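Local coordinates for uncharacterized protein (Bacteroides uniformis, PDB 4K61), which is of unknown function but belongs to a PepSY-like family that may resemble beta-lactamase inhibitors, at residues T57-E60 with V65-A68; E60-V65 with V98-G103; V83-W88 with N132-A137. One frame throughout, in Å; residues are numbered along the deposited sequence. Where two conformers were deposited one is given.

Interaction 1: T57-E60 with V65-A68; sequences TDWE and VPPA
V65 and P66 rest against the indole of W59, a worked example of how one aromatic side chain can pack between the end of a strand and the start of the helix that follows. V65 comes first along the chain and makes the closer approach. Its CG1 methyl lies 3.8 Å from W59 CE3, and its CA is 3.9 Å from W59 CZ3, so the six-membered ring meets both a branch and the main chain of the valine. V65 N stands 4.2 Å above the indole plane, displaced toward the rim. The valine torsion (chi1 -51°) turns CG1 to the side of its own backbone N, the end of the residue that lies over the indole. At P66 the contact thins out: its CD comes obliquely to W59 CH2 at 4.3 Å. P66 is also the N-cap residue, and with P67 the chain enters helix 67-75. No hydrogen bond joins the two segments; their contact is mainly apolar, with V65 N over the ring face. W59 is further held by a ring stack with W88 on the adjacent strand 82-90, and E60, just after it, is hydrogen-bonded through its backbone to V86. V65 also rests on V86. The contact thus closes the short link between strand 52-58 and helix 67-75, a strand-loop-helix connection packed on an antiparallel sheet, consistent with the PepSY-like family.

Interaction 2: E60-V65 with V98-G103; sequences ETMDEV and VAVEVG
M62, present as selenomethionine, reaches V100 while V65 reaches V98, two pairs that bring the loop before helix 67-75 down onto strand 97-103. The M62 side chain is folded: after CG is placed beside the backbone N it bends again at chi2 (-69°) and chi3 (-73°), and this curl carries SE to 4.1 Å from V100 CG2. The two side chains meet at about a right angle. V65 likewise lies across V98, with V65 CG1 and V98 CG1 3.8 Å apart. V98 and V100 share one rotamer, CG1 opposite the backbone N, yet they use different branches, CG1 in V98 and CG2 in V100. Bonds within the loop help to define its turn. T61 OG1 accepts from D63 N at 3.3 Å, forming an ST turn, and V65 N donates to M62 O at 3.2 Å across the 3-10 segment. Y70 and F73 of helix 67-75 add further contacts to M62. Since no hydrogen bond crosses between the segments, the contact has no directional chemistry: it probably rests on dispersion and the burial of apolar surface, with the ST turn and the V65 N to M62 O bond consistent with a fixed presentation of the two groups.

Interaction 3: V83-W88 with N132-A137; sequences VQNVTW and NPLGAA
A leucine methyl, L134 CD1, sits against two polar atoms, 3.4 Å from T87 OG1 and 3.6 Å from N85 ND2, an unusual target for an aliphatic tip. The two polar groups are themselves paired along the strand: N85 ND2 is placed as a donor to T87 OG1, but at 2.5 Å the bond is very short and its exact geometry is doubtful. L134 and T87 approach tip to tip, whereas N85 and L134 pass at a slant. The hydroxyl is brought into position by the T87 torsion (chi1 -57°), which sets OG1 beside the backbone N, and N85 extends its amide with CG opposite its own N (chi1 -175°). Both residues direct their CB toward the 132-137 segment, while V86 between them points away. N85 also belongs to a classic beta bulge, in which it and Q84 both face E101 of strand 97-103. On the other side, L134 is carried by a type I turn running from N132 to G135, closed by G135 N to N132 O at 2.8 Å. That turn is tied down by side chains of the sheet: L134 O accepts from Q56 NE2 and P133 O from Q112 NE2, while L134 also touches A99 of strand 97-103. The C-terminal segment therefore lies over strand 82-90, its neighbours 52-58 and 97-103, and strand 110-115 beyond 97-103, on the face opposite to the one where V86 meets M62 and V65 in the loop before helix 67-75.

In the fold
All three contacts lean on one antiparallel sheet, and comparing them contrasts contacts on its two faces. Interactions 1 and 2 share V65 and lie about 6 Å apart between centres; they fasten the connection ahead of helix 67-75 mainly through apolar groups. Interaction 2 is the buried one, and interaction 1 is partly buried. Interaction 3, on the other face, is also partly buried and sets an aliphatic tip among polar groups. V86, in the strand segment of interaction 3, links that strand to interactions 1 and 2: its side chain packs on M62 and V65, and its carbonyl probably accepts from E60 N. Backbone bonds between neighbouring strands, such as T57 with W88 and A99 with T87, join one contact to another.

Interaction 1: T57-E60 with V65-A68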
ATOM      1  N   THR A  57      -1.726  -4.283   1.820  1.00 18.07           N
ATOM      2  CA  THR A  57      -1.201  -5.203   2.828  1.00 16.49           C
ATOM      3  C   THR A  57       0.300  -4.976   2.961  1.00 18.23           C
ATOM      4  O   THR A  57       1.050  -4.968   1.977  1.00 16.88           O
ATOM      5  CB  THR A  57      -1.462  -6.648   2.382  1.00 19.17           C
ATOM      6  OG1 THR A  57      -2.868  -6.825   2.193  1.00 17.57           O
ATOM      7  CG2 THR A  57      -0.963  -7.648   3.384  1.00 20.29           C
ATOM      8  N   ASP A  58       0.720  -4.724   4.190  1.00 18.05           N
ATOM      9  CA  ASP A  58       2.107  -4.417   4.486  1.00 20.95           C
ATOM     10  C   ASP A  58       2.834  -5.715   4.645  1.00 20.06           C
ATOM     11  O   ASP A  58       2.817  -6.342   5.684  1.00 23.72           O
ATOM     12  CB  ASP A  58       2.209  -3.571   5.748  1.00 23.81           C
ATOM     13  CG  ASP A  58       3.621  -3.097   6.026  1.00 31.40           C
ATOM     14  OD1 ASP A  58       4.545  -3.491   5.298  1.00 30.93           O
ATOM     15  OD2 ASP A  58       3.809  -2.322   6.990  1.00 34.10           O
ATOM     16  N   TRP A  59       3.480  -6.117   3.567  1.00 20.48           N
ATOM     17  CA  TRP A  59       4.214  -7.354   3.537  1.00 20.40           C
ATOM     18  C   TRP A  59       5.527  -7.272   4.295  1.00 24.77           C
ATOM     19  O   TRP A  59       6.032  -8.280   4.757  1.00 26.39           O
ATOM     20  CB  TRP A  59       4.482  -7.749   2.087  1.00 19.88           C
ATOM     21  CG  TRP A  59       3.398  -8.560   1.419  1.00 19.41           C
ATOM     22  CD1 TRP A  59       2.437  -9.346   2.019  1.00 20.20           C
ATOM     23  CD2 TRP A  59       3.251  -8.772   0.025  1.00 20.13           C
ATOM     24  NE1 TRP A  59       1.661  -9.961   1.062  1.00 20.92           N
ATOM     25  CE2 TRP A  59       2.157  -9.653  -0.164  1.00 20.96           C
ATOM     26  CE3 TRP A  59       3.956  -8.328  -1.092  1.00 20.42           C
ATOM     27  CZ2 TRP A  59       1.734 -10.064  -1.433  1.00 21.80           C
ATOM     28  CZ3 TRP A  59       3.527  -8.692  -2.327  1.00 21.71           C
ATOM     29  CH2 TRP A  59       2.430  -9.578  -2.502  1.00 21.94           C
ATOM     30  N   GLU A  60       6.066  -6.066   4.417  1.00 26.81           N
ATOM     31  CA  GLU A  60       7.273  -5.751   5.165  1.00 34.16           C
ATOM     32  C   GLU A  60       8.581  -6.188   4.495  1.00 41.50           C
ATOM     33  O   GLU A  60       9.521  -5.380   4.411  1.00 48.38           O
ATOM     34  CB  GLU A  60       7.191  -6.229   6.614  1.00 39.84           C
ATOM     35  CG  GLU A  60       6.417  -5.259   7.475  1.00 49.06           C
ATOM     36  CD  GLU A  60       6.083  -5.820   8.833  1.00 59.63           C
ATOM     37  OE1 GLU A  60       6.978  -6.427   9.464  1.00 64.79           O
ATOM     38  OE2 GLU A  60       4.927  -5.636   9.265  1.00 73.64           O
ATOM     39  N   VAL A  65       6.845 -11.391  -1.917  1.00 22.66           N
ATOM     40  CA  VAL A  65       6.523 -10.996  -3.286  1.00 22.95           C
ATOM     41  C   VAL A  65       6.608 -12.182  -4.236  1.00 25.33           C
ATOM     42  O   VAL A  65       7.253 -13.179  -3.945  1.00 27.97           O
ATOM     43  CB  VAL A  65       7.397  -9.809  -3.777  1.00 21.38           C
ATOM     44  CG1 VAL A  65       7.371  -8.653  -2.780  1.00 21.55           C
ATOM     45  CG2 VAL A  65       8.825 -10.220  -4.098  1.00 24.21           C
ATOM     46  N   PRO A  66       5.905 -12.086  -5.372  1.00 26.71           N
ATOM     47  CA  PRO A  66       6.112 -13.097  -6.384  1.00 27.96           C
ATOM     48  C   PRO A  66       7.580 -13.187  -6.817  1.00 27.78           C
ATOM     49  O   PRO A  66       8.241 -12.164  -6.956  1.00 27.13           O
ATOM     50  CB  PRO A  66       5.227 -12.616  -7.540  1.00 28.43           C
ATOM     51  CG  PRO A  66       4.146 -11.796  -6.888  1.00 26.03           C
ATOM     52  CD  PRO A  66       4.884 -11.093  -5.758  1.00 24.32           C
ATOM     53  N   PRO A  67       8.085 -14.407  -7.085  1.00 30.44           N
ATOM     54  CA  PRO A  67       9.433 -14.560  -7.621  1.00 32.34           C
ATOM     55  C   PRO A  67       9.769 -13.625  -8.796  1.00 32.31           C
ATOM     56  O   PRO A  67      10.869 -13.071  -8.841  1.00 32.44           O
ATOM     57  CB  PRO A  67       9.460 -16.037  -8.059  1.00 35.81           C
ATOM     58  CG  PRO A  67       8.524 -16.708  -7.123  1.00 35.99           C
ATOM     59  CD  PRO A  67       7.430 -15.707  -6.868  1.00 33.04           C
ATOM     60  N   ALA A  68       8.828 -13.437  -9.727  1.00 33.67           N
ATOM     61  CA  ALA A  68       9.044 -12.553 -10.881  1.00 31.31           C
ATOM     62  C   ALA A  68       9.373 -11.134 -10.429  1.00 28.45           C
ATOM     63  O   ALA A  68      10.220 -10.473 -11.011  1.00 29.69           O
ATOM     64  CB  ALA A  68       7.808 -12.535 -11.780  1.00 31.50           C
TER

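Interaction 2: E60-V65 with V98-G103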
ATOM      1  N   GLU A  60       6.066  -6.066   4.417  1.00 26.81           N
ATOM      2  CA  GLU A  60       7.273  -5.751   5.165  1.00 34.16           C
ATOM      3  C   GLU A  60       8.581  -6.188   4.495  1.00 41.50           C
ATOM      4  O   GLU A  60       9.521  -5.380   4.411  1.00 48.38           O
ATOM      5  CB  GLU A  60       7.191  -6.229   6.614  1.00 39.84           C
ATOM      6  CG  GLU A  60       6.417  -5.259   7.475  1.00 49.06           C
ATOM      7  CD  GLU A  60       6.083  -5.820   8.833  1.00 59.63           C
ATOM      8  OE1 GLU A  60       6.978  -6.427   9.464  1.00 64.79           O
ATOM      9  OE2 GLU A  60       4.927  -5.636   9.265  1.00 73.64           O
ATOM     10  N   THR A  61       8.633  -7.415   3.972  1.00 36.19           N
ATOM     11  CA  THR A  61       9.853  -7.866   3.292  1.00 35.97           C
ATOM     12  C   THR A  61       9.579  -8.445   1.920  1.00 32.68           C
ATOM     13  O   THR A  61       8.415  -8.782   1.569  1.00 25.36           O
ATOM     14  CB  THR A  61      10.621  -8.924   4.107  1.00 40.57           C
ATOM     15  OG1 THR A  61       9.917 -10.160   4.065  1.00 36.90           O
ATOM     16  CG2 THR A  61      10.808  -8.488   5.550  1.00 44.65           C
HETATM   17  N   MSE A  62      10.672  -8.610   1.174  1.00 30.19           N
HETATM   18  CA  MSE A  62      10.606  -9.161  -0.177  1.00 30.03           C
HETATM   19  C   MSE A  62      10.234 -10.622  -0.142  1.00 28.98           C
HETATM   20  O   MSE A  62       9.913 -11.189  -1.180  1.00 28.61           O
HETATM   21  CB  MSE A  62      11.929  -8.961  -0.925  1.00 29.17           C
HETATM   22  CG  MSE A  62      12.303  -7.484  -1.083  1.00 28.81           C
HETATM   23 SE   MSE A  62      11.064  -6.606  -2.337  0.75 32.26          SE
HETATM   24  CE  MSE A  62      11.764  -7.412  -4.004  1.00 30.81           C
ATOM     25  N   ASP A  63      10.303 -11.262   1.031  1.00 30.76           N
ATOM     26  CA  ASP A  63       9.930 -12.676   1.204  1.00 30.94           C
ATOM     27  C   ASP A  63       8.539 -12.993   0.649  1.00 29.39           C
ATOM     28  O   ASP A  63       8.277 -14.107   0.233  1.00 28.30           O
ATOM     29  CB  ASP A  63       9.889 -13.066   2.697  1.00 33.98           C
ATOM     30  CG  ASP A  63      11.263 -13.079   3.366  1.00 38.44           C
ATOM     31  OD1 ASP A  63      12.276 -12.737   2.717  1.00 37.76           O
ATOM     32  OD2 ASP A  63      11.300 -13.447   4.568  1.00 41.34           O
ATOM     33  N   GLU A  64       7.669 -11.992   0.660  1.00 27.02           N
ATOM     34  CA  GLU A  64       6.252 -12.145   0.323  1.00 25.93           C
ATOM     35  C   GLU A  64       5.897 -11.883  -1.128  1.00 23.60           C
ATOM     36  O   GLU A  64       4.772 -12.187  -1.534  1.00 23.78           O
ATOM     37  CB  GLU A  64       5.417 -11.212   1.188  1.00 23.94           C
ATOM     38  CG  GLU A  64       5.530 -11.470   2.682  1.00 25.17           C
ATOM     39  CD  GLU A  64       4.843 -12.752   3.115  1.00 30.16           C
ATOM     40  OE1 GLU A  64       4.043 -13.318   2.349  1.00 34.86           O
ATOM     41  OE2 GLU A  64       5.072 -13.198   4.247  1.00 34.10           O
ATOM     42  N   VAL A  65       6.845 -11.391  -1.917  1.00 22.66           N
ATOM     43  CA  VAL A  65       6.523 -10.996  -3.286  1.00 22.95           C
ATOM     44  C   VAL A  65       6.608 -12.182  -4.236  1.00 25.33           C
ATOM     45  O   VAL A  65       7.253 -13.179  -3.945  1.00 27.97           O
ATOM     46  CB  VAL A  65       7.397  -9.809  -3.777  1.00 21.38           C
ATOM     47  CG1 VAL A  65       7.371  -8.653  -2.780  1.00 21.55           C
ATOM     48  CG2 VAL A  65       8.825 -10.220  -4.098  1.00 24.21           C
ATOM     49  N   VAL A  98       2.823  -4.393  -6.697  1.00 17.17           N
ATOM     50  CA  VAL A  98       3.770  -4.486  -5.591  1.00 17.34           C
ATOM     51  C   VAL A  98       4.539  -3.157  -5.512  1.00 17.10           C
ATOM     52  O   VAL A  98       5.239  -2.791  -6.460  1.00 16.28           O
ATOM     53  CB  VAL A  98       4.796  -5.622  -5.734  1.00 18.25           C
ATOM     54  CG1 VAL A  98       5.666  -5.734  -4.494  1.00 18.22           C
ATOM     55  CG2 VAL A  98       4.107  -6.948  -5.990  1.00 19.17           C
ATOM     56  N   ALA A  99       4.395  -2.442  -4.402  1.00 16.79           N
ATOM     57  CA  ALA A  99       5.076  -1.173  -4.223  1.00 16.14           C
ATOM     58  C   ALA A  99       6.286  -1.407  -3.316  1.00 18.19           C
ATOM     59  O   ALA A  99       6.164  -1.902  -2.166  1.00 18.73           O
ATOM     60  CB  ALA A  99       4.154  -0.141  -3.628  1.00 17.84           C
ATOM     61  N   VAL A 100       7.467  -1.104  -3.841  1.00 16.77           N
ATOM     62  CA  VAL A 100       8.706  -1.304  -3.078  1.00 18.60           C
ATOM     63  C   VAL A 100       9.358   0.048  -2.816  1.00 19.13           C
ATOM     64  O   VAL A 100       9.533   0.843  -3.739  1.00 18.48           O
ATOM     65  CB  VAL A 100       9.701  -2.171  -3.850  1.00 18.39           C
ATOM     66  CG1 VAL A 100      10.974  -2.297  -3.052  1.00 19.58           C
ATOM     67  CG2 VAL A 100       9.082  -3.520  -4.158  1.00 19.94           C
ATOM     68  N   GLU A 101       9.701   0.319  -1.556  1.00 19.09           N
ATOM     69  CA  GLU A 101      10.438   1.537  -1.223  0.50 20.52           C
ATOM     70  C   GLU A 101      11.854   1.179  -0.822  1.00 21.81           C
ATOM     71  O   GLU A 101      12.051   0.292   0.018  1.00 22.55           O
ATOM     72  CB  GLU A 101       9.773   2.346  -0.114  0.50 22.14           C
ATOM     73  CG  GLU A 101      10.447   3.705   0.022  0.50 24.51           C
ATOM     74  CD  GLU A 101       9.602   4.759   0.736  0.50 27.42           C
ATOM     75  OE1 GLU A 101       8.352   4.647   0.722  0.50 25.94           O
ATOM     76  OE2 GLU A 101      10.199   5.738   1.254  0.50 28.93           O
ATOM     77  N   VAL A 102      12.826   1.869  -1.426  1.00 21.11           N
ATOM     78  CA  VAL A 102      14.232   1.666  -1.093  1.00 23.63           C
ATOM     79  C   VAL A 102      14.882   2.958  -0.627  1.00 25.57           C
ATOM     80  O   VAL A 102      14.555   4.032  -1.148  1.00 23.74           O
ATOM     81  CB  VAL A 102      15.036   1.116  -2.273  1.00 26.39           C
ATOM     82  CG1 VAL A 102      14.521  -0.252  -2.662  1.00 30.79           C
ATOM     83  CG2 VAL A 102      14.990   2.044  -3.481  1.00 28.32           C
ATOM     84  N   GLY A 103      15.838   2.824   0.292  1.00 28.00           N
ATOM     85  CA  GLY A 103      16.710   3.910   0.723  1.00 31.21           C
ATOM     86  C   GLY A 103      18.082   3.603   0.137  1.00 36.70           C
ATOM     87  O   GLY A 103      18.522   2.463   0.165  1.00 34.74           O
TER

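Interaction 3: V83-W88 with N132-A137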
ATOM      1  N   VAL A  83      15.890  -2.152   1.105  1.00 27.66           N
ATOM      2  CA  VAL A  83      14.423  -2.218   1.052  1.00 26.42           C
ATOM      3  C   VAL A  83      13.843  -1.782   2.387  1.00 26.44           C
ATOM      4  O   VAL A  83      14.196  -2.339   3.426  1.00 27.05           O
ATOM      5  CB  VAL A  83      13.906  -3.624   0.686  1.00 28.18           C
ATOM      6  CG1 VAL A  83      12.386  -3.684   0.782  1.00 26.10           C
ATOM      7  CG2 VAL A  83      14.364  -3.977  -0.715  1.00 28.08           C
ATOM      8  N   GLN A  84      12.987  -0.768   2.370  1.00 23.82           N
ATOM      9  CA  GLN A  84      12.410  -0.215   3.583  1.00 27.21           C
ATOM     10  C   GLN A  84      10.929  -0.444   3.732  1.00 27.33           C
ATOM     11  O   GLN A  84      10.400  -0.350   4.837  1.00 26.88           O
ATOM     12  CB  GLN A  84      12.684   1.285   3.672  1.00 29.32           C
ATOM     13  CG  GLN A  84      14.144   1.583   3.890  1.00 35.58           C
ATOM     14  CD  GLN A  84      14.464   3.065   3.828  1.00 40.05           C
ATOM     15  OE1 GLN A  84      13.662   3.874   3.363  1.00 44.05           O
ATOM     16  NE2 GLN A  84      15.661   3.418   4.261  1.00 49.87           N
ATOM     17  N   ASN A  85      10.240  -0.749   2.636  1.00 24.72           N
ATOM     18  CA  ASN A  85       8.826  -1.093   2.696  1.00 24.77           C
ATOM     19  C   ASN A  85       8.447  -1.908   1.482  1.00 21.35           C
ATOM     20  O   ASN A  85       9.000  -1.710   0.393  1.00 19.50           O
ATOM     21  CB  ASN A  85       7.946   0.141   2.834  1.00 28.33           C
ATOM     22  CG  ASN A  85       6.446  -0.198   3.024  1.00 36.36           C
ATOM     23  OD1 ASN A  85       5.939  -0.322   4.139  1.00 46.60           O
ATOM     24  ND2 ASN A  85       5.736  -0.349   1.909  1.00 38.00           N
ATOM     25  N   VAL A  86       7.560  -2.879   1.703  1.00 19.48           N
ATOM     26  CA  VAL A  86       6.994  -3.693   0.622  1.00 19.37           C
ATOM     27  C   VAL A  86       5.486  -3.807   0.883  1.00 18.53           C
ATOM     28  O   VAL A  86       5.080  -4.237   1.961  1.00 18.50           O
ATOM     29  CB  VAL A  86       7.611  -5.100   0.554  1.00 21.97           C
ATOM     30  CG1 VAL A  86       7.013  -5.883  -0.591  1.00 21.65           C
ATOM     31  CG2 VAL A  86       9.120  -4.977   0.383  1.00 23.94           C
ATOM     32  N   THR A  87       4.698  -3.373  -0.096  1.00 18.15           N
ATOM     33  CA  THR A  87       3.256  -3.277   0.047  1.00 17.74           C
ATOM     34  C   THR A  87       2.586  -3.934  -1.154  1.00 17.39           C
ATOM     35  O   THR A  87       2.951  -3.685  -2.313  1.00 18.61           O
ATOM     36  CB  THR A  87       2.829  -1.807   0.170  1.00 20.55           C
ATOM     37  OG1 THR A  87       3.507  -1.227   1.279  1.00 23.05           O
ATOM     38  CG2 THR A  87       1.342  -1.657   0.393  1.00 19.28           C
ATOM     39  N   TRP A  88       1.611  -4.795  -0.864  1.00 16.42           N
ATOM     40  CA  TRP A  88       0.712  -5.337  -1.863  1.00 17.51           C
ATOM     41  C   TRP A  88      -0.527  -4.485  -1.985  1.00 17.40           C
ATOM     42  O   TRP A  88      -1.295  -4.343  -1.037  1.00 16.96           O
ATOM     43  CB  TRP A  88       0.340  -6.772  -1.459  1.00 19.29           C
ATOM     44  CG  TRP A  88      -0.553  -7.557  -2.338  1.00 19.04           C
ATOM     45  CD1 TRP A  88      -1.706  -8.203  -1.971  1.00 19.26           C
ATOM     46  CD2 TRP A  88      -0.338  -7.876  -3.710  1.00 19.23           C
ATOM     47  NE1 TRP A  88      -2.232  -8.892  -3.028  1.00 22.31           N
ATOM     48  CE2 TRP A  88      -1.422  -8.709  -4.118  1.00 22.55           C
ATOM     49  CE3 TRP A  88       0.661  -7.546  -4.639  1.00 19.07           C
ATOM     50  CZ2 TRP A  88      -1.527  -9.212  -5.398  1.00 23.49           C
ATOM     51  CZ3 TRP A  88       0.532  -8.045  -5.947  1.00 22.98           C
ATOM     52  CH2 TRP A  88      -0.544  -8.884  -6.294  1.00 25.58           C
ATOM     53  N   ASN A 132       3.399  11.246   2.112  1.00 53.34           N
ATOM     54  CA  ASN A 132       2.597  10.017   2.252  1.00 51.51           C
ATOM     55  C   ASN A 132       2.623   9.225   0.946  1.00 39.49           C
ATOM     56  O   ASN A 132       1.627   9.160   0.227  1.00 35.72           O
ATOM     57  CB  ASN A 132       1.171  10.397   2.666  1.00 54.11           C
ATOM     58  CG  ASN A 132       0.309   9.194   3.009  1.00 60.74           C
ATOM     59  OD1 ASN A 132       0.805   8.152   3.447  1.00 53.51           O
ATOM     60  ND2 ASN A 132      -0.995   9.340   2.819  1.00 61.57           N
ATOM     61  N   PRO A 133       3.795   8.666   0.607  1.00 39.15           N
ATOM     62  CA  PRO A 133       4.006   8.052  -0.719  1.00 38.65           C
ATOM     63  C   PRO A 133       3.086   6.869  -1.073  1.00 32.44           C
ATOM     64  O   PRO A 133       2.826   6.645  -2.266  1.00 36.36           O
ATOM     65  CB  PRO A 133       5.465   7.608  -0.680  1.00 36.43           C
ATOM     66  CG  PRO A 133       5.827   7.544   0.748  1.00 41.86           C
ATOM     67  CD  PRO A 133       4.976   8.534   1.472  1.00 41.24           C
ATOM     68  N   LEU A 134       2.576   6.164  -0.069  1.00 32.69           N
ATOM     69  CA  LEU A 134       1.574   5.103  -0.321  1.00 31.13           C
ATOM     70  C   LEU A 134       0.147   5.590  -0.190  1.00 35.13           C
ATOM     71  O   LEU A 134      -0.801   4.816  -0.354  1.00 33.38           O
ATOM     72  CB  LEU A 134       1.766   3.927   0.632  1.00 30.47           C
ATOM     73  CG  LEU A 134       3.009   3.107   0.335  1.00 28.83           C
ATOM     74  CD1 LEU A 134       3.240   2.164   1.485  1.00 26.88           C
ATOM     75  CD2 LEU A 134       2.876   2.374  -0.991  1.00 27.42           C
ATOM     76  N   GLY A 135      -0.019   6.894   0.030  1.00 36.39           N
ATOM     77  CA  GLY A 135      -1.335   7.480   0.079  1.00 34.92           C
ATOM     78  C   GLY A 135      -2.077   7.436  -1.233  1.00 32.46           C
ATOM     79  O   GLY A 135      -1.535   7.118  -2.286  1.00 35.68           O
ATOM     80  N   ALA A 136      -3.337   7.845  -1.158  1.00 33.82           N
ATOM     81  CA  ALA A 136      -4.282   7.808  -2.279  1.00 33.01           C
ATOM     82  C   ALA A 136      -3.833   8.559  -3.549  1.00 38.49           C
ATOM     83  O   ALA A 136      -4.187   8.167  -4.678  1.00 40.16           O
ATOM     84  CB  ALA A 136      -5.615   8.369  -1.796  1.00 40.98           C
ATOM     85  N   ALA A 137      -3.102   9.653  -3.363  1.00 47.56           N
ATOM     86  CA  ALA A 137      -2.667  10.501  -4.485  1.00 48.66           C
ATOM     87  C   ALA A 137      -1.794   9.724  -5.483  1.00 47.25           C
ATOM     88  O   ALA A 137      -1.823   9.994  -6.686  1.00 45.24           O
ATOM     89  CB  ALA A 137      -1.917  11.712  -3.955  1.00 50.84           C
TER